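Local atomic coordinates of protein (hdlp (histone deacetylase-like protein)) (Aquifex aeolicus, PDB entry 1C3P), a protein that probably acts as a zinc-dependent deacetylase of the histone deacetylase family and possibly takes part in acetoin breakdown. Residues T257-E262 against V273-A278; W306-C311 against T350-W355. One frame throughout, in Å; residues are numbered along the deposited sequence.

In the fold
Contacts 1 and 2 are neighbours, with centres about 9 Å apart. Both join a loop to a helix, and neither has a hydrogen bond across it. Contact 1 is the deeper, about 12 Å from the centre of the chain against about 17 Å for contact 2. All its touching residues are buried, and an aromatic ring packs on the loop that carries zinc ligand D258. Contact 2 is aliphatic. It is buried at T307, L308 and L351 but reaches the surface at K352, away from the zinc site. Helix 299-314 meets both parts of contact 1: I309 touches F275 and W306 touches T257. On the outside, W355 packs on V273 and K277.

Contact 1: T257-E262 against V273-A278; sequences TDPLLE and VAFLKA
F275 reaches from helix 272-286 to the loop 257-262 and meets three of its residues. With CG opposite the backbone N (chi1 174°), the ring extends from the helix toward the turn. Its tip makes the closest approach: CZ of F275 lies 4.0 Å from CG2 of T257, the two side chains crossing obliquely. The other two approaches are slightly wider. P259 brings its CG to 4.4 Å from CD1 of F275, also at a slant to the ring. L260 meets the base of the side chain, with its CD2 4.3 Å from CB of F275. The contact is apolar throughout.

T257 to L260 form a type I beta turn, closed by L260 N to T257 O at 3.2 Å. Helix 299-314 packs on the same pair, I309 against F275 and L302 against T257. V273 and K277 lie on the solvent-facing side of helix 272-286, where they meet W355.

D258 OD2 is hydrogen-bonded to H170 ND1, and its OD1 to A169 N. D258, D168 and H170 bind zinc in another structure of this protein; this model holds no metal there. F275 thus packs against the loop after strand 250-254 that carries a zinc ligand, in the parallel alpha/beta fold of the histone deacetylase family.

Contact 2: W306-C311 against T350-W355; sequences WTLIWC and TLKDPW
L308 and L351 are turned toward each other by different first torsions. In L308, CG is opposite the carbonyl carbon (chi1 -67°); in L351 it is opposite the backbone N (chi1 -160°). The two leucine side chains run alongside each other, pointing opposite ways, with CG of L308 3.7 Å from CD2 of L351. Their closest methyl pair is modelled too near and is doubtful. The other branch of L351 goes to T307: its CD1 is 3.8 Å from CG2 of T307. The T307 hydroxyl OG1 is hydrogen-bonded to A303 O within the same helix, which is consistent with a fixed direction for the methyl.

K352 adds only the root of its side chain. Its CG is 3.6 Å from CD2 of L308, the two side chains crossing at about a right angle. Beyond this the lysine bends at chi3 (59°) and turns off to the solvent-exposed side. With an alanine here in place of L308, both methyl branches are gone, which would probably open a gap beside L351 and the CG of K352.

V318 packs on both leucines, and R304 NH1 is hydrogen-bonded to T350 O. Helix 28-37 lies against T307, while helix 272-286 meets L308 through N272.

Contact 1: T257-E262 against V273-A278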
loop_
_atom_site.group_PDB
_atom_site.type_symbol
_atom_site.label_atom_id
_atom_site.label_comp_id
_atom_site.label_asym_id
_atom_site.label_seq_id
_atom_site.Cartn_x
_atom_site.Cartn_y
_atom_site.Cartn_z
ATOM N N THR A 257 -1.504 5.809 1.452
ATOM C CA THR A 257 -1.579 7.196 1.899
ATOM C C THR A 257 -2.395 7.370 3.170
ATOM O O THR A 257 -2.596 8.491 3.629
ATOM C CB THR A 257 -2.170 8.122 0.795
ATOM O OG1 THR A 257 -3.504 7.714 0.477
ATOM C CG2 THR A 257 -1.309 8.051 -0.466
ATOM N N ASP A 258 -2.851 6.270 3.763
ATOM C CA ASP A 258 -3.618 6.413 4.985
ATOM C C ASP A 258 -2.900 7.041 6.182
ATOM O O ASP A 258 -3.549 7.383 7.162
ATOM C CB ASP A 258 -4.315 5.101 5.384
ATOM C CG ASP A 258 -3.391 3.908 5.405
ATOM O OD1 ASP A 258 -2.163 4.089 5.278
ATOM O OD2 ASP A 258 -3.912 2.777 5.557
ATOM N N PRO A 259 -1.557 7.132 6.170
ATOM C CA PRO A 259 -0.919 7.770 7.328
ATOM C C PRO A 259 -1.154 9.296 7.421
ATOM O O PRO A 259 -0.876 9.909 8.449
ATOM C CB PRO A 259 0.563 7.416 7.141
ATOM C CG PRO A 259 0.687 7.314 5.642
ATOM C CD PRO A 259 -0.531 6.501 5.313
ATOM N N LEU A 260 -1.684 9.901 6.362
ATOM C CA LEU A 260 -1.925 11.343 6.349
ATOM C C LEU A 260 -3.022 11.835 7.289
ATOM O O LEU A 260 -4.025 11.155 7.545
ATOM C CB LEU A 260 -2.249 11.816 4.919
ATOM C CG LEU A 260 -1.187 11.522 3.856
ATOM C CD1 LEU A 260 -1.768 11.744 2.457
ATOM C CD2 LEU A 260 0.035 12.367 4.102
ATOM N N LEU A 261 -2.820 13.044 7.794
ATOM C CA LEU A 261 -3.770 13.687 8.699
ATOM C C LEU A 261 -5.212 13.646 8.185
ATOM O O LEU A 261 -6.142 13.361 8.944
ATOM C CB LEU A 261 -3.341 15.141 8.928
ATOM C CG LEU A 261 -4.319 16.056 9.675
ATOM C CD1 LEU A 261 -4.661 15.452 11.020
ATOM C CD2 LEU A 261 -3.701 17.435 9.846
ATOM N N GLU A 262 -5.399 13.897 6.894
ATOM C CA GLU A 262 -6.739 13.913 6.317
ATOM C C GLU A 262 -7.440 12.570 6.171
ATOM O O GLU A 262 -8.641 12.526 5.887
ATOM C CB GLU A 262 -6.721 14.616 4.960
ATOM C CG GLU A 262 -6.439 16.095 5.053
ATOM C CD GLU A 262 -4.969 16.411 5.030
ATOM O OE1 GLU A 262 -4.138 15.482 5.167
ATOM O OE2 GLU A 262 -4.646 17.604 4.886
ATOM N N VAL A 273 4.386 15.908 2.569
ATOM C CA VAL A 273 5.813 16.149 2.404
ATOM C C VAL A 273 6.660 15.196 3.237
ATOM O O VAL A 273 7.743 14.814 2.824
ATOM C CB VAL A 273 6.153 17.612 2.716
ATOM C CG1 VAL A 273 7.650 17.818 2.704
ATOM C CG2 VAL A 273 5.526 18.504 1.638
ATOM N N ALA A 274 6.169 14.800 4.406
ATOM C CA ALA A 274 6.912 13.838 5.207
ATOM C C ALA A 274 6.753 12.466 4.522
ATOM O O ALA A 274 7.668 11.638 4.555
ATOM C CB ALA A 274 6.357 13.803 6.640
ATOM N N PHE A 275 5.587 12.238 3.906
ATOM C CA PHE A 275 5.300 10.988 3.191
ATOM C C PHE A 275 6.330 10.853 2.072
ATOM O O PHE A 275 6.919 9.787 1.853
ATOM C CB PHE A 275 3.881 11.055 2.610
ATOM C CG PHE A 275 3.501 9.889 1.739
ATOM C CD1 PHE A 275 3.251 8.635 2.279
ATOM C CD2 PHE A 275 3.344 10.074 0.368
ATOM C CE1 PHE A 275 2.842 7.577 1.461
ATOM C CE2 PHE A 275 2.937 9.028 -0.460
ATOM C CZ PHE A 275 2.685 7.779 0.089
ATOM N N LEU A 276 6.556 11.964 1.384
ATOM C CA LEU A 276 7.508 12.016 0.287
ATOM C C LEU A 276 8.929 11.802 0.821
ATOM O O LEU A 276 9.711 11.050 0.230
ATOM C CB LEU A 276 7.373 13.370 -0.430
ATOM C CG LEU A 276 8.109 13.594 -1.761
ATOM C CD1 LEU A 276 7.932 15.050 -2.191
ATOM C CD2 LEU A 276 9.572 13.295 -1.621
ATOM N N LYS A 277 9.282 12.454 1.927
ATOM C CA LYS A 277 10.620 12.254 2.471
ATOM C C LYS A 277 10.866 10.822 2.902
ATOM O O LYS A 277 11.981 10.312 2.781
ATOM C CB LYS A 277 10.895 13.177 3.658
ATOM C CG LYS A 277 11.231 14.576 3.262
ATOM C CD LYS A 277 12.023 15.251 4.370
ATOM C CE LYS A 277 13.322 14.502 4.635
ATOM N NZ LYS A 277 14.133 15.165 5.689
ATOM N N ALA A 278 9.825 10.169 3.410
ATOM C CA ALA A 278 9.950 8.778 3.855
ATOM C C ALA A 278 10.357 7.913 2.660
ATOM O O ALA A 278 11.254 7.061 2.736
ATOM C CB ALA A 278 8.598 8.288 4.429
#

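Contact 2: W306-C311 against T350-W355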
loop_
_atom_site.group_PDB
_atom_site.type_symbol
_atom_site.label_atom_id
_atom_site.label_comp_id
_atom_site.label_asym_id
_atom_site.label_seq_id
_atom_site.Cartn_x
_atom_site.Cartn_y
_atom_site.Cartn_z
ATOM N N TRP A 306 0.258 10.727 -3.918
ATOM C CA TRP A 306 0.867 9.879 -4.924
ATOM C C TRP A 306 1.403 10.730 -6.056
ATOM O O TRP A 306 2.334 10.327 -6.749
ATOM C CB TRP A 306 -0.111 8.834 -5.458
ATOM C CG TRP A 306 -0.231 7.639 -4.539
ATOM C CD1 TRP A 306 0.652 7.260 -3.573
ATOM C CD2 TRP A 306 -1.258 6.645 -4.557
ATOM N NE1 TRP A 306 0.241 6.085 -2.986
ATOM C CE2 TRP A 306 -0.928 5.687 -3.573
ATOM C CE3 TRP A 306 -2.427 6.467 -5.312
ATOM C CZ2 TRP A 306 -1.730 4.564 -3.323
ATOM C CZ3 TRP A 306 -3.223 5.356 -5.065
ATOM C CH2 TRP A 306 -2.867 4.416 -4.075
ATOM N N THR A 307 0.821 11.906 -6.253
ATOM C CA THR A 307 1.326 12.775 -7.306
ATOM C C THR A 307 2.749 13.183 -6.921
ATOM O O THR A 307 3.629 13.223 -7.776
ATOM C CB THR A 307 0.398 14.000 -7.516
ATOM O OG1 THR A 307 -0.800 13.561 -8.173
ATOM C CG2 THR A 307 1.079 15.071 -8.367
ATOM N N LEU A 308 2.990 13.466 -5.640
ATOM C CA LEU A 308 4.347 13.811 -5.208
ATOM C C LEU A 308 5.301 12.652 -5.522
ATOM O O LEU A 308 6.439 12.854 -5.975
ATOM C CB LEU A 308 4.392 14.122 -3.703
ATOM C CG LEU A 308 3.653 15.378 -3.229
ATOM C CD1 LEU A 308 3.890 15.611 -1.720
ATOM C CD2 LEU A 308 4.167 16.576 -4.041
ATOM N N ILE A 309 4.839 11.430 -5.282
ATOM C CA ILE A 309 5.664 10.264 -5.561
ATOM C C ILE A 309 5.951 10.173 -7.056
ATOM O O ILE A 309 7.082 9.906 -7.463
ATOM C CB ILE A 309 4.969 8.950 -5.148
ATOM C CG1 ILE A 309 4.729 8.926 -3.638
ATOM C CG2 ILE A 309 5.820 7.768 -5.580
ATOM C CD1 ILE A 309 6.004 8.977 -2.821
ATOM N N TRP A 310 4.930 10.388 -7.881
ATOM C CA TRP A 310 5.148 10.286 -9.327
ATOM C C TRP A 310 6.136 11.358 -9.806
ATOM O O TRP A 310 7.029 11.076 -10.613
ATOM C CB TRP A 310 3.824 10.393 -10.079
ATOM C CG TRP A 310 3.999 10.304 -11.552
ATOM C CD1 TRP A 310 3.737 11.286 -12.463
ATOM C CD2 TRP A 310 4.585 9.214 -12.290
ATOM N NE1 TRP A 310 4.129 10.882 -13.718
ATOM C CE2 TRP A 310 4.653 9.616 -13.640
ATOM C CE3 TRP A 310 5.061 7.942 -11.940
ATOM C CZ2 TRP A 310 5.176 8.791 -14.643
ATOM C CZ3 TRP A 310 5.582 7.122 -12.930
ATOM C CH2 TRP A 310 5.635 7.550 -14.270
ATOM N N CYS A 311 5.987 12.578 -9.295
ATOM C CA CYS A 311 6.897 13.658 -9.661
ATOM C C CYS A 311 8.339 13.322 -9.273
ATOM O O CYS A 311 9.249 13.560 -10.060
ATOM C CB CYS A 311 6.455 14.992 -9.025
ATOM S SG CYS A 311 4.967 15.754 -9.761
ATOM N N THR A 350 -3.197 23.822 -2.914
ATOM C CA THR A 350 -1.777 23.536 -3.038
ATOM C C THR A 350 -1.569 22.042 -3.170
ATOM O O THR A 350 -2.382 21.252 -2.698
ATOM C CB THR A 350 -0.992 24.013 -1.813
ATOM O OG1 THR A 350 -1.124 25.431 -1.680
ATOM C CG2 THR A 350 0.481 23.667 -1.962
ATOM N N LEU A 351 -0.470 21.656 -3.801
ATOM C CA LEU A 351 -0.192 20.248 -3.982
ATOM C C LEU A 351 0.489 19.698 -2.725
ATOM O O LEU A 351 0.130 18.630 -2.225
ATOM C CB LEU A 351 0.699 20.053 -5.213
ATOM C CG LEU A 351 0.709 18.652 -5.825
ATOM C CD1 LEU A 351 1.504 18.663 -7.115
ATOM C CD2 LEU A 351 1.284 17.655 -4.847
ATOM N N LYS A 352 1.462 20.440 -2.212
ATOM C CA LYS A 352 2.207 20.033 -1.019
ATOM C C LYS A 352 1.627 20.679 0.226
ATOM O O LYS A 352 1.323 21.864 0.212
ATOM C CB LYS A 352 3.671 20.457 -1.163
ATOM C CG LYS A 352 4.431 19.700 -2.232
ATOM C CD LYS A 352 5.729 20.392 -2.643
ATOM C CE LYS A 352 6.694 20.592 -1.498
ATOM N NZ LYS A 352 7.933 21.281 -1.978
ATOM N N ASP A 353 1.428 19.919 1.299
ATOM C CA ASP A 353 0.946 20.583 2.502
ATOM C C ASP A 353 2.151 20.971 3.354
ATOM O O ASP A 353 3.269 20.518 3.110
ATOM C CB ASP A 353 -0.060 19.727 3.299
ATOM C CG ASP A 353 0.357 18.290 3.448
ATOM O OD1 ASP A 353 0.115 17.497 2.517
ATOM O OD2 ASP A 353 0.924 17.948 4.503
ATOM N N PRO A 354 1.958 21.871 4.322
ATOM C CA PRO A 354 3.059 22.297 5.187
ATOM C C PRO A 354 3.498 21.138 6.067
ATOM O O PRO A 354 2.732 20.203 6.298
ATOM C CB PRO A 354 2.419 23.407 6.015
ATOM C CG PRO A 354 1.002 22.900 6.156
ATOM C CD PRO A 354 0.727 22.589 4.693
ATOM N N TRP A 355 4.728 21.188 6.551
ATOM C CA TRP A 355 5.172 20.127 7.438
ATOM C C TRP A 355 4.259 20.079 8.648
ATOM O O TRP A 355 3.631 21.080 8.993
ATOM C CB TRP A 355 6.607 20.351 7.890
ATOM C CG TRP A 355 7.574 19.898 6.878
ATOM C CD1 TRP A 355 8.005 20.581 5.776
ATOM C CD2 TRP A 355 8.160 18.602 6.806
ATOM N NE1 TRP A 355 8.829 19.779 5.018
ATOM C CE2 TRP A 355 8.939 18.557 5.631
ATOM C CE3 TRP A 355 8.103 17.469 7.621
ATOM C CZ2 TRP A 355 9.654 17.423 5.253
ATOM C CZ3 TRP A 355 8.810 16.345 7.247
ATOM C CH2 TRP A 355 9.575 16.329 6.074
#